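PDB 5MLD: 8-demethyl-8-aminoriboflavin-5'-phosphate synthase, which catalyses the replacement of the C-8 methyl group of riboflavin-5'-phosphate by an amino group, with glutamate as amino donor, in the biosynthesis of the antibiotic roseoflavin. Local coordinates for residues Leu6-Thr11 with Glu40-Ile45; Ile84-Thr89 with Gly128-Gly133; Ala161-Gly166 with Asn186-Phe191. All blocks are in the same frame, centred on the assembly; numbering follows the deposited sequence.

How the interactions relate
The three contacts follow one another along the chain and all reach a single mixed sheet. Interaction 1 pairs strands 4-9 and 38-43, interaction 2 pairs strands 84-92 and 125-132, and interaction 3 packs strand 161-164 against helix 183-205. Centres of interactions 1 and 2 lie about 9 Å apart, those of 2 and 3 about 10 Å, and those of 1 and 3 about 18 Å, where the nearest atoms stay about 9 Å apart. Neighbouring strands join them: 4-9 beside 84-92, and 125-132 beside 161-164. This is the flavodoxin-like principle at work, with interactions 1 and 2 both leading, at the C-terminal ends of their strands, into residues that meet the bound aminoflavin.

Interaction 1 (Leu6-Thr11 with Glu40-Ile45). With 8DP (8-demethyl-8-aminoriboflavin-5'-phosphate), chain I.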
loop_
_atom_site.group_PDB
_atom_site.type_symbol
_atom_site.label_atom_id
_atom_site.label_comp_id
_atom_site.label_asym_id
_atom_site.label_seq_id
_atom_site.Cartn_x
_atom_site.Cartn_y
_atom_site.Cartn_z
ATOM N N LEU A 6 -5.207 7.009 24.943
ATOM C CA LEU A 6 -5.818 5.692 24.903
ATOM C C LEU A 6 -4.995 4.838 23.949
ATOM O O LEU A 6 -4.848 5.191 22.779
ATOM C CB LEU A 6 -7.270 5.774 24.449
ATOM C CG LEU A 6 -7.967 4.416 24.335
ATOM C CD1 LEU A 6 -8.014 3.697 25.706
ATOM C CD2 LEU A 6 -9.337 4.592 23.733
ATOM N N ILE A 7 -4.440 3.737 24.451
ATOM C CA ILE A 7 -3.591 2.851 23.656
ATOM C C ILE A 7 -4.354 1.558 23.450
ATOM O O ILE A 7 -4.715 0.898 24.425
ATOM C CB ILE A 7 -2.245 2.583 24.342
ATOM C CG1 ILE A 7 -1.572 3.924 24.711
ATOM C CG2 ILE A 7 -1.362 1.728 23.419
ATOM C CD1 ILE A 7 -0.314 3.804 25.580
ATOM N N LEU A 8 -4.610 1.198 22.193
ATOM C CA LEU A 8 -5.391 0.000 21.876
ATOM C C LEU A 8 -4.430 -1.075 21.385
ATOM O O LEU A 8 -3.895 -0.974 20.279
ATOM C CB LEU A 8 -6.462 0.285 20.821
ATOM C CG LEU A 8 -7.448 1.397 21.181
ATOM C CD1 LEU A 8 -8.474 1.568 20.055
ATOM C CD2 LEU A 8 -8.127 1.094 22.509
ATOM N N ASN A 9 -4.186 -2.088 22.219
ATOM C CA ASN A 9 -3.428 -3.250 21.773
ATOM C C ASN A 9 -4.366 -4.124 20.952
ATOM O O ASN A 9 -5.322 -4.695 21.489
ATOM C CB ASN A 9 -2.861 -4.027 22.960
ATOM C CG ASN A 9 -1.960 -5.141 22.516
ATOM O OD1 ASN A 9 -2.055 -5.589 21.375
ATOM N ND2 ASN A 9 -1.077 -5.590 23.398
ATOM N N THR A 10 -4.089 -4.246 19.652
ATOM C CA THR A 10 -4.993 -4.977 18.769
ATOM C C THR A 10 -4.488 -6.385 18.450
ATOM O O THR A 10 -4.868 -6.958 17.420
ATOM C CB THR A 10 -5.246 -4.164 17.493
ATOM O OG1 THR A 10 -4.007 -3.872 16.851
ATOM C CG2 THR A 10 -5.896 -2.806 17.862
ATOM N N THR A 11 -3.661 -6.956 19.328
ATOM C CA THR A 11 -3.261 -8.352 19.201
ATOM C C THR A 11 -4.480 -9.272 19.162
ATOM O O THR A 11 -5.540 -8.970 19.718
ATOM C CB THR A 11 -2.362 -8.755 20.378
ATOM O OG1 THR A 11 -1.981 -10.126 20.236
ATOM C CG2 THR A 11 -3.100 -8.587 21.710
ATOM N N GLU A 40 -4.404 4.874 29.310
ATOM C CA GLU A 40 -5.215 3.683 29.509
ATOM C C GLU A 40 -4.900 2.726 28.376
ATOM O O GLU A 40 -4.872 3.147 27.217
ATOM C CB GLU A 40 -6.700 4.024 29.503
ATOM C CG GLU A 40 -7.595 2.820 29.680
ATOM C CD GLU A 40 -9.029 3.227 29.933
ATOM O OE1 GLU A 40 -9.383 4.395 29.627
ATOM O OE2 GLU A 40 -9.795 2.379 30.443
ATOM N N VAL A 41 -4.665 1.456 28.697
ATOM C CA VAL A 41 -4.411 0.430 27.687
ATOM C C VAL A 41 -5.631 -0.474 27.642
ATOM O O VAL A 41 -6.086 -0.963 28.682
ATOM C CB VAL A 41 -3.143 -0.391 27.996
ATOM C CG1 VAL A 41 -2.908 -1.442 26.889
ATOM C CG2 VAL A 41 -1.925 0.488 28.160
ATOM N N VAL A 42 -6.160 -0.702 26.446
ATOM C CA VAL A 42 -7.270 -1.625 26.235
ATOM C C VAL A 42 -6.809 -2.666 25.233
ATOM O O VAL A 42 -6.269 -2.310 24.180
ATOM C CB VAL A 42 -8.523 -0.891 25.726
ATOM C CG1 VAL A 42 -9.562 -1.877 25.242
ATOM C CG2 VAL A 42 -9.096 -0.015 26.842
ATOM N N ARG A 43 -6.974 -3.948 25.569
ATOM C CA ARG A 43 -6.682 -5.010 24.600
ATOM C C ARG A 43 -8.013 -5.390 23.979
ATOM O O ARG A 43 -8.840 -6.040 24.621
ATOM C CB ARG A 43 -6.000 -6.225 25.224
ATOM C CG ARG A 43 -5.657 -7.222 24.131
ATOM C CD ARG A 43 -4.976 -8.491 24.692
ATOM N NE ARG A 43 -3.718 -8.201 25.385
ATOM C CZ ARG A 43 -2.828 -9.130 25.721
ATOM N NH1 ARG A 43 -3.055 -10.391 25.400
ATOM N NH2 ARG A 43 -1.704 -8.807 26.356
ATOM N N VAL A 44 -8.234 -4.938 22.740
ATOM C CA VAL A 44 -9.585 -4.900 22.204
ATOM C C VAL A 44 -10.149 -6.304 22.009
ATOM O O VAL A 44 -11.361 -6.503 22.139
ATOM C CB VAL A 44 -9.617 -4.082 20.893
ATOM C CG1 VAL A 44 -9.094 -2.668 21.135
ATOM C CG2 VAL A 44 -8.783 -4.745 19.829
ATOM N N ILE A 45 -9.294 -7.297 21.738
ATOM C CA ILE A 45 -9.774 -8.660 21.518
ATOM C C ILE A 45 -10.367 -9.260 22.790
ATOM O O ILE A 45 -11.121 -10.241 22.718
ATOM C CB ILE A 45 -8.644 -9.554 20.954
ATOM C CG1 ILE A 45 -9.210 -10.813 20.294
ATOM C CG2 ILE A 45 -7.631 -9.957 22.027
ATOM C CD1 ILE A 45 -9.874 -10.562 18.983
HETATM C C4 8DP I . 3.509 -10.842 13.525
HETATM C C5 8DP I . 4.125 -11.843 12.541
HETATM C C8 8DP I . 0.548 -13.996 11.684
HETATM N N3 8DP I . 1.959 -11.299 8.850
HETATM C C2 8DP I . 3.754 -10.624 16.086
HETATM N N2 8DP I . 0.005 -14.940 12.628
HETATM N N1 8DP I . 3.372 -11.678 11.228
HETATM C C6 8DP I . 2.220 -12.358 10.999
HETATM O O6 8DP I . 3.297 -12.696 15.088
HETATM N N4 8DP I . 4.966 -10.107 10.508
HETATM C C12 8DP I . 1.521 -12.181 9.786
HETATM C C13 8DP I . 3.820 -10.800 10.294
HETATM C C14 8DP I . 3.104 -10.607 9.104
HETATM C C15 8DP I . 3.614 -9.688 8.178
HETATM C C16 8DP I . 5.408 -9.252 9.607
HETATM C C1 8DP I . 2.851 -10.897 17.293
HETATM C C3 8DP I . 3.069 -11.329 14.915
HETATM C C7 8DP I . 1.743 -13.297 11.950
HETATM C C9 8DP I . -0.145 -13.791 10.456
HETATM O O1 8DP I . 1.245 -8.678 20.046
HETATM P P1 8DP I . 1.440 -9.982 19.242
HETATM O O2 8DP I . 2.145 -11.049 20.150
HETATM O O3 8DP I . 0.119 -10.521 18.710
HETATM O O4 8DP I . 2.439 -9.672 18.011
HETATM O O5 8DP I . 3.895 -9.254 15.940
HETATM O O7 8DP I . 3.342 -9.639 13.248
HETATM C C10 8DP I . -1.426 -14.537 10.151
HETATM C C11 8DP I . 0.338 -12.893 9.537
HETATM O O8 8DP I . 2.950 -9.436 6.978
HETATM N N5 8DP I . 4.748 -9.032 8.455
HETATM O O9 8DP I . 6.595 -8.507 9.813
HETATM O O HOH W 1 -6.571 -6.989 20.947
#
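R43 and T11 meet where two parallel strands run out toward the flavin phosphate. The arginine's CB and CG pass the carbonyl of N9, CG lying 3.7 Å from N9 O. CD then presses on the T11 methyl (R43 CD to T11 CG2 3.5 Å). A bend at chi3 (-60°) turns the chain there, and NE keeps near that methyl (R43 NE to T11 CG2 3.7 Å), which sits over one face of the guanidinium. NH1 is hydrogen-bonded to R13 O and S17 O, and NH2 is hydrogen-bonded elsewhere.

Behind this pair the strands follow a regular parallel ladder, from I7 N to E40 O (2.9 Å) through to V44 N and N9 O. L8 and V42 lie side by side on one face, and L8 CD2 touches V42 CB at 3.8 Å. The N9 side chain makes an Asx turn, its OD1 accepting from T11 N at 2.9 Å. At the end of the ladder a water donates to the same N9 O and to T11 O and accepts from I45 N, 2.9 Å away.

The two strands and helix 20-34 form a beta-alpha-beta unit whose first loop binds FMN. T11 OG1 donates to phosphate oxygen O3 of the product at 2.6 Å. One threonine thus divides its labour: hydroxyl to the phosphate, methyl to an arginine that does not touch the phosphate but whose nearby charge probably favours it.

Interaction 2 (Ile84-Thr89 with Gly128-Gly133); sequences ILVIAT and GLLMCG. With 8DP (8-demethyl-8-aminoriboflavin-5'-phosphate), chain I.
With CG trans to the backbone N (chi1 -162°), L129 swings CD1 back over the neighbouring strand, where it meets I87 CB at 3.7 Å and also lies close to the I87 carbonyl oxygen. L130 turns the other way, CG lying beside its own backbone N (chi1 -61°), and brings CG to within 3.9 Å of V86 CG1; the two side chains pass at a slant. Its CB rests against the methyl of A88, on the same face of the sheet.

On the face of L129, T89 and M131 stand side by side and point alike, T89 CG2 touching M131 CG at 3.8 Å. Beyond CG, the M131 thioether leads away from strand 84-92, and the T89 hydroxyl is hydrogen-bonded to T97 N.

Between the two faces, five backbone hydrogen bonds join the strands in parallel. They begin with G128 N to L85 O (3.0 Å) and end with C132 N to T89 O (3.1 Å). The last donor, C132, is with G133 an FMN-binding residue, and C132 O comes 3.1 Å from O5 of the bound product's ribityl chain.

Strand 4-9 flanks one side of this central pair and strand 161-164 the other. Helix 138-152 covers L129 and M131 through V141, A142 and V145, while Y32 and I25 of helix 20-34 pack on V86 and A88 across the sheet.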
loop_
_atom_site.group_PDB
_atom_site.type_symbol
_atom_site.label_atom_id
_atom_site.label_comp_id
_atom_site.label_asym_id
_atom_site.label_seq_id
_atom_site.Cartn_x
_atom_site.Cartn_y
_atom_site.Cartn_z
ATOM N N ILE A 84 -5.451 11.617 22.820
ATOM C CA ILE A 84 -4.496 10.916 21.972
ATOM C C ILE A 84 -5.004 9.487 21.799
ATOM O O ILE A 84 -5.395 8.844 22.778
ATOM C CB ILE A 84 -3.082 10.918 22.579
ATOM C CG1 ILE A 84 -2.526 12.346 22.703
ATOM C CG2 ILE A 84 -2.153 10.100 21.709
ATOM C CD1 ILE A 84 -1.365 12.447 23.637
ATOM N N LEU A 85 -5.021 9.007 20.553
ATOM C CA LEU A 85 -5.343 7.617 20.242
ATOM C C LEU A 85 -4.089 6.968 19.670
ATOM O O LEU A 85 -3.575 7.409 18.642
ATOM C CB LEU A 85 -6.501 7.521 19.244
ATOM C CG LEU A 85 -6.821 6.067 18.853
ATOM C CD1 LEU A 85 -7.376 5.318 20.056
ATOM C CD2 LEU A 85 -7.803 5.980 17.704
ATOM N N VAL A 86 -3.557 5.977 20.364
ATOM C CA VAL A 86 -2.425 5.215 19.860
ATOM C C VAL A 86 -2.945 3.842 19.496
ATOM O O VAL A 86 -3.351 3.078 20.384
ATOM C CB VAL A 86 -1.296 5.100 20.888
ATOM C CG1 VAL A 86 -0.168 4.240 20.309
ATOM C CG2 VAL A 86 -0.812 6.494 21.318
ATOM N N ILE A 87 -2.912 3.504 18.210
ATOM C CA ILE A 87 -3.166 2.124 17.805
ATOM C C ILE A 87 -1.856 1.359 17.943
ATOM O O ILE A 87 -0.828 1.761 17.391
ATOM C CB ILE A 87 -3.702 2.040 16.369
ATOM C CG1 ILE A 87 -4.991 2.859 16.184
ATOM C CG2 ILE A 87 -3.893 0.562 15.981
ATOM C CD1 ILE A 87 -6.169 2.353 16.966
ATOM N N ALA A 88 -1.881 0.272 18.696
ATOM C CA ALA A 88 -0.680 -0.527 18.916
ATOM C C ALA A 88 -0.969 -1.885 18.295
ATOM O O ALA A 88 -1.616 -2.733 18.918
ATOM C CB ALA A 88 -0.330 -0.632 20.395
ATOM N N THR A 89 -0.486 -2.091 17.077
ATOM C CA THR A 89 -0.958 -3.248 16.348
ATOM C C THR A 89 0.191 -4.156 15.935
ATOM O O THR A 89 1.236 -3.684 15.470
ATOM C CB THR A 89 -1.765 -2.826 15.100
ATOM O OG1 THR A 89 -2.282 -3.999 14.458
ATOM C CG2 THR A 89 -0.913 -2.010 14.106
ATOM N N GLY A 128 -1.160 8.431 17.202
ATOM C CA GLY A 128 0.153 7.845 17.070
ATOM C C GLY A 128 -0.000 6.360 16.817
ATOM O O GLY A 128 -1.105 5.812 16.857
ATOM N N LEU A 129 1.124 5.710 16.567
ATOM C CA LEU A 129 1.077 4.323 16.144
ATOM C C LEU A 129 2.249 3.579 16.765
ATOM O O LEU A 129 3.375 4.083 16.745
ATOM C CB LEU A 129 1.130 4.267 14.624
ATOM C CG LEU A 129 0.696 3.023 13.890
ATOM C CD1 LEU A 129 -0.753 2.684 14.243
ATOM C CD2 LEU A 129 0.820 3.362 12.439
ATOM N N LEU A 130 1.976 2.405 17.338
ATOM C CA LEU A 130 3.001 1.440 17.722
ATOM C C LEU A 130 2.771 0.162 16.922
ATOM O O LEU A 130 1.638 -0.324 16.853
ATOM C CB LEU A 130 2.952 1.138 19.221
ATOM C CG LEU A 130 3.178 2.324 20.171
ATOM C CD1 LEU A 130 2.930 1.892 21.587
ATOM C CD2 LEU A 130 4.605 2.911 20.031
ATOM N N MET A 131 3.825 -0.379 16.304
ATOM C CA MET A 131 3.647 -1.565 15.468
ATOM C C MET A 131 4.731 -2.592 15.758
ATOM O O MET A 131 5.875 -2.244 16.073
ATOM C CB MET A 131 3.665 -1.222 13.970
ATOM C CG MET A 131 2.481 -0.420 13.481
ATOM S SD MET A 131 2.821 0.227 11.844
ATOM C CE MET A 131 4.075 1.454 12.157
ATOM N N CYS A 132 4.373 -3.866 15.618
ATOM C CA CYS A 132 5.326 -4.955 15.820
ATOM C C CYS A 132 5.109 -5.980 14.717
ATOM O O CYS A 132 3.996 -6.466 14.551
ATOM C CB CYS A 132 5.132 -5.612 17.191
ATOM S SG CYS A 132 6.575 -6.525 17.620
ATOM N N GLY A 133 6.158 -6.291 13.952
ATOM C CA GLY A 133 6.088 -7.363 12.983
ATOM C C GLY A 133 7.327 -8.231 13.106
ATOM O O GLY A 133 8.324 -7.829 13.704
HETATM C C4 8DP I . 3.509 -10.842 13.525
HETATM C C5 8DP I . 4.125 -11.843 12.541
HETATM C C8 8DP I . 0.548 -13.996 11.684
HETATM N N3 8DP I . 1.959 -11.299 8.850
HETATM C C2 8DP I . 3.754 -10.624 16.086
HETATM N N2 8DP I . 0.005 -14.940 12.628
HETATM N N1 8DP I . 3.372 -11.678 11.228
HETATM C C6 8DP I . 2.220 -12.358 10.999
HETATM O O6 8DP I . 3.297 -12.696 15.088
HETATM N N4 8DP I . 4.966 -10.107 10.508
HETATM C C12 8DP I . 1.521 -12.181 9.786
HETATM C C13 8DP I . 3.820 -10.800 10.294
HETATM C C14 8DP I . 3.104 -10.607 9.104
HETATM C C15 8DP I . 3.614 -9.688 8.178
HETATM C C16 8DP I . 5.408 -9.252 9.607
HETATM C C1 8DP I . 2.851 -10.897 17.293
HETATM C C3 8DP I . 3.069 -11.329 14.915
HETATM C C7 8DP I . 1.743 -13.297 11.950
HETATM C C9 8DP I . -0.145 -13.791 10.456
HETATM O O1 8DP I . 1.245 -8.678 20.046
HETATM P P1 8DP I . 1.440 -9.982 19.242
HETATM O O2 8DP I . 2.145 -11.049 20.150
HETATM O O3 8DP I . 0.119 -10.521 18.710
HETATM O O4 8DP I . 2.439 -9.672 18.011
HETATM O O5 8DP I . 3.895 -9.254 15.940
HETATM O O7 8DP I . 3.342 -9.639 13.248
HETATM C C10 8DP I . -1.426 -14.537 10.151
HETATM C C11 8DP I . 0.338 -12.893 9.537
HETATM O O8 8DP I . 2.950 -9.436 6.978
HETATM N N5 8DP I . 4.748 -9.032 8.455
HETATM O O9 8DP I . 6.595 -8.507 9.813
#

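Interaction 3 (Ala161-Gly166 with Asn186-Phe191); sequences AAYWLG and NKLIRF
L188 and Y163 slant across one another, the leucine bringing CD1 obliquely up to the ring atoms round CE1. The closest pair is L188 CD1 and Y163 CE1, at 3.5 Å, and the same methyl lies 3.9 Å from Y163 CD1. The Y163 CB leaves the strand away from the helix; with CG set between the backbone N and the carbonyl carbon (chi1 61°), the ring still gets back to meet the leucine.

A162 does the opposite. Its methyl points toward the helix and settles between two consecutive residues, with A162 CB 3.7 Å from L188 CB and 3.7 Å from I189 CG1. It also comes 3.5 Å from the backbone N of I189, so the small side chain lets the strand sit close to the helix backbone. L188 likewise directs its CB toward the strand, whereas I189 lies along the flank.

The arrangement is the helix-on-sheet layering of a flavodoxin-like alpha/beta fold: strand 161-164, hydrogen-bonded to strand 125-132, is covered on its A162 face by helix 183-205, while A161 and Y163 reach helix 138-152 on the other. Between the short segments, the axes approach to 7.0 Å and run nearly antiparallel, at 159°. On the helix side, I189 continues onto K27 and L31 of helix 20-34, its neighbour in the same helical layer.

The Y163 ring meets H139 of its own chain edge-to-face, while its OH crosses the subunit interface to hydrogen-bond with E135 OE2 of the fourth subunit. L188 in turn packs on I238 of the second subunit.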
loop_
_atom_site.group_PDB
_atom_site.type_symbol
_atom_site.label_atom_id
_atom_site.label_comp_id
_atom_site.label_asym_id
_atom_site.label_seq_id
_atom_site.Cartn_x
_atom_site.Cartn_y
_atom_site.Cartn_z
ATOM N N ALA A 161 4.964 7.282 14.254
ATOM C CA ALA A 161 4.837 5.827 14.180
ATOM C C ALA A 161 6.140 5.175 14.623
ATOM O O ALA A 161 7.179 5.372 13.982
ATOM C CB ALA A 161 4.487 5.387 12.760
ATOM N N ALA A 162 6.084 4.400 15.712
ATOM C CA ALA A 162 7.228 3.656 16.224
ATOM C C ALA A 162 6.971 2.159 16.085
ATOM O O ALA A 162 5.834 1.706 16.218
ATOM C CB ALA A 162 7.494 3.993 17.688
ATOM N N TYR A 163 8.032 1.385 15.838
ATOM C CA TYR A 163 7.824 -0.001 15.436
ATOM C C TYR A 163 9.077 -0.819 15.717
ATOM O O TYR A 163 10.171 -0.278 15.903
ATOM C CB TYR A 163 7.438 -0.086 13.947
ATOM C CG TYR A 163 8.507 0.472 13.048
ATOM C CD1 TYR A 163 8.536 1.817 12.734
ATOM C CD2 TYR A 163 9.511 -0.340 12.534
ATOM C CE1 TYR A 163 9.518 2.339 11.946
ATOM C CE2 TYR A 163 10.505 0.177 11.724
ATOM C CZ TYR A 163 10.506 1.528 11.446
ATOM O OH TYR A 163 11.481 2.087 10.661
ATOM N N TRP A 164 8.892 -2.143 15.738
ATOM C CA TRP A 164 9.986 -3.098 15.749
ATOM C C TRP A 164 9.767 -4.104 14.625
ATOM O O TRP A 164 8.646 -4.547 14.390
ATOM C CB TRP A 164 10.084 -3.843 17.095
ATOM C CG TRP A 164 11.280 -4.779 17.174
ATOM C CD1 TRP A 164 12.518 -4.478 17.656
ATOM C CD2 TRP A 164 11.328 -6.154 16.766
ATOM N NE1 TRP A 164 13.344 -5.568 17.566
ATOM C CE2 TRP A 164 12.634 -6.622 17.036
ATOM C CE3 TRP A 164 10.392 -7.037 16.214
ATOM C CZ2 TRP A 164 13.038 -7.937 16.756
ATOM C CZ3 TRP A 164 10.788 -8.348 15.934
ATOM C CH2 TRP A 164 12.100 -8.787 16.207
ATOM N N LEU A 165 10.845 -4.443 13.936
ATOM C CA LEU A 165 10.874 -5.507 12.944
ATOM C C LEU A 165 12.217 -6.204 13.048
ATOM O O LEU A 165 13.236 -5.560 13.314
ATOM C CB LEU A 165 10.722 -4.983 11.494
ATOM C CG LEU A 165 9.523 -4.098 11.151
ATOM C CD1 LEU A 165 9.812 -3.557 9.757
ATOM C CD2 LEU A 165 8.224 -4.868 11.221
ATOM N N GLY A 166 12.225 -7.517 12.822
ATOM C CA GLY A 166 13.471 -8.207 12.576
ATOM C C GLY A 166 13.875 -8.180 11.100
ATOM O O GLY A 166 13.264 -7.491 10.271
ATOM N N ASN A 186 13.493 2.029 20.373
ATOM C CA ASN A 186 13.376 2.799 21.605
ATOM C C ASN A 186 13.437 4.292 21.326
ATOM O O ASN A 186 12.714 5.081 21.952
ATOM C CB ASN A 186 14.455 2.375 22.592
ATOM C CG ASN A 186 14.061 1.130 23.366
ATOM O OD1 ASN A 186 12.870 0.902 23.625
ATOM N ND2 ASN A 186 15.050 0.320 23.742
ATOM N N LYS A 187 14.244 4.702 20.356
ATOM C CA LYS A 187 14.281 6.131 20.066
ATOM C C LYS A 187 13.018 6.566 19.329
ATOM O O LYS A 187 12.479 7.639 19.615
ATOM C CB LYS A 187 15.560 6.501 19.302
ATOM C CG LYS A 187 15.475 6.682 17.797
ATOM C CD LYS A 187 16.864 7.018 17.236
ATOM C CE LYS A 187 16.929 6.902 15.725
ATOM N NZ LYS A 187 18.340 6.986 15.239
ATOM N N LEU A 188 12.476 5.720 18.433
ATOM C CA LEU A 188 11.219 6.088 17.776
ATOM C C LEU A 188 10.067 6.219 18.777
ATOM O O LEU A 188 9.224 7.115 18.646
ATOM C CB LEU A 188 10.859 5.070 16.688
ATOM C CG LEU A 188 11.782 5.067 15.456
ATOM C CD1 LEU A 188 11.146 4.235 14.356
ATOM C CD2 LEU A 188 12.090 6.474 14.933
ATOM N N ILE A 189 9.970 5.307 19.746
ATOM C CA ILE A 189 8.899 5.416 20.738
ATOM C C ILE A 189 8.986 6.760 21.453
ATOM O O ILE A 189 7.972 7.450 21.649
ATOM C CB ILE A 189 8.956 4.237 21.729
ATOM C CG1 ILE A 189 8.560 2.933 21.025
ATOM C CG2 ILE A 189 8.012 4.473 22.893
ATOM C CD1 ILE A 189 8.741 1.695 21.906
ATOM N N ARG A 190 10.202 7.172 21.804
ATOM C CA ARG A 190 10.383 8.445 22.508
ATOM C C ARG A 190 9.999 9.639 21.638
ATOM O O ARG A 190 9.347 10.575 22.128
ATOM C CB ARG A 190 11.820 8.573 23.002
ATOM C CG ARG A 190 12.140 7.618 24.173
ATOM C CD ARG A 190 13.617 7.686 24.615
ATOM N NE ARG A 190 13.859 6.884 25.817
ATOM C CZ ARG A 190 13.649 7.303 27.065
ATOM N NH1 ARG A 190 13.208 8.539 27.297
ATOM N NH2 ARG A 190 13.900 6.491 28.089
ATOM N N PHE A 191 10.396 9.630 20.359
ATOM C CA PHE A 191 9.950 10.654 19.411
ATOM C C PHE A 191 8.430 10.742 19.412
ATOM O O PHE A 191 7.840 11.825 19.519
ATOM C CB PHE A 191 10.414 10.326 17.977
ATOM C CG PHE A 191 11.907 10.416 17.724
ATOM C CD1 PHE A 191 12.808 10.794 18.707
ATOM C CD2 PHE A 191 12.394 10.123 16.455
ATOM C CE1 PHE A 191 14.159 10.864 18.433
ATOM C CE2 PHE A 191 13.746 10.194 16.163
ATOM C CZ PHE A 191 14.634 10.565 17.153
#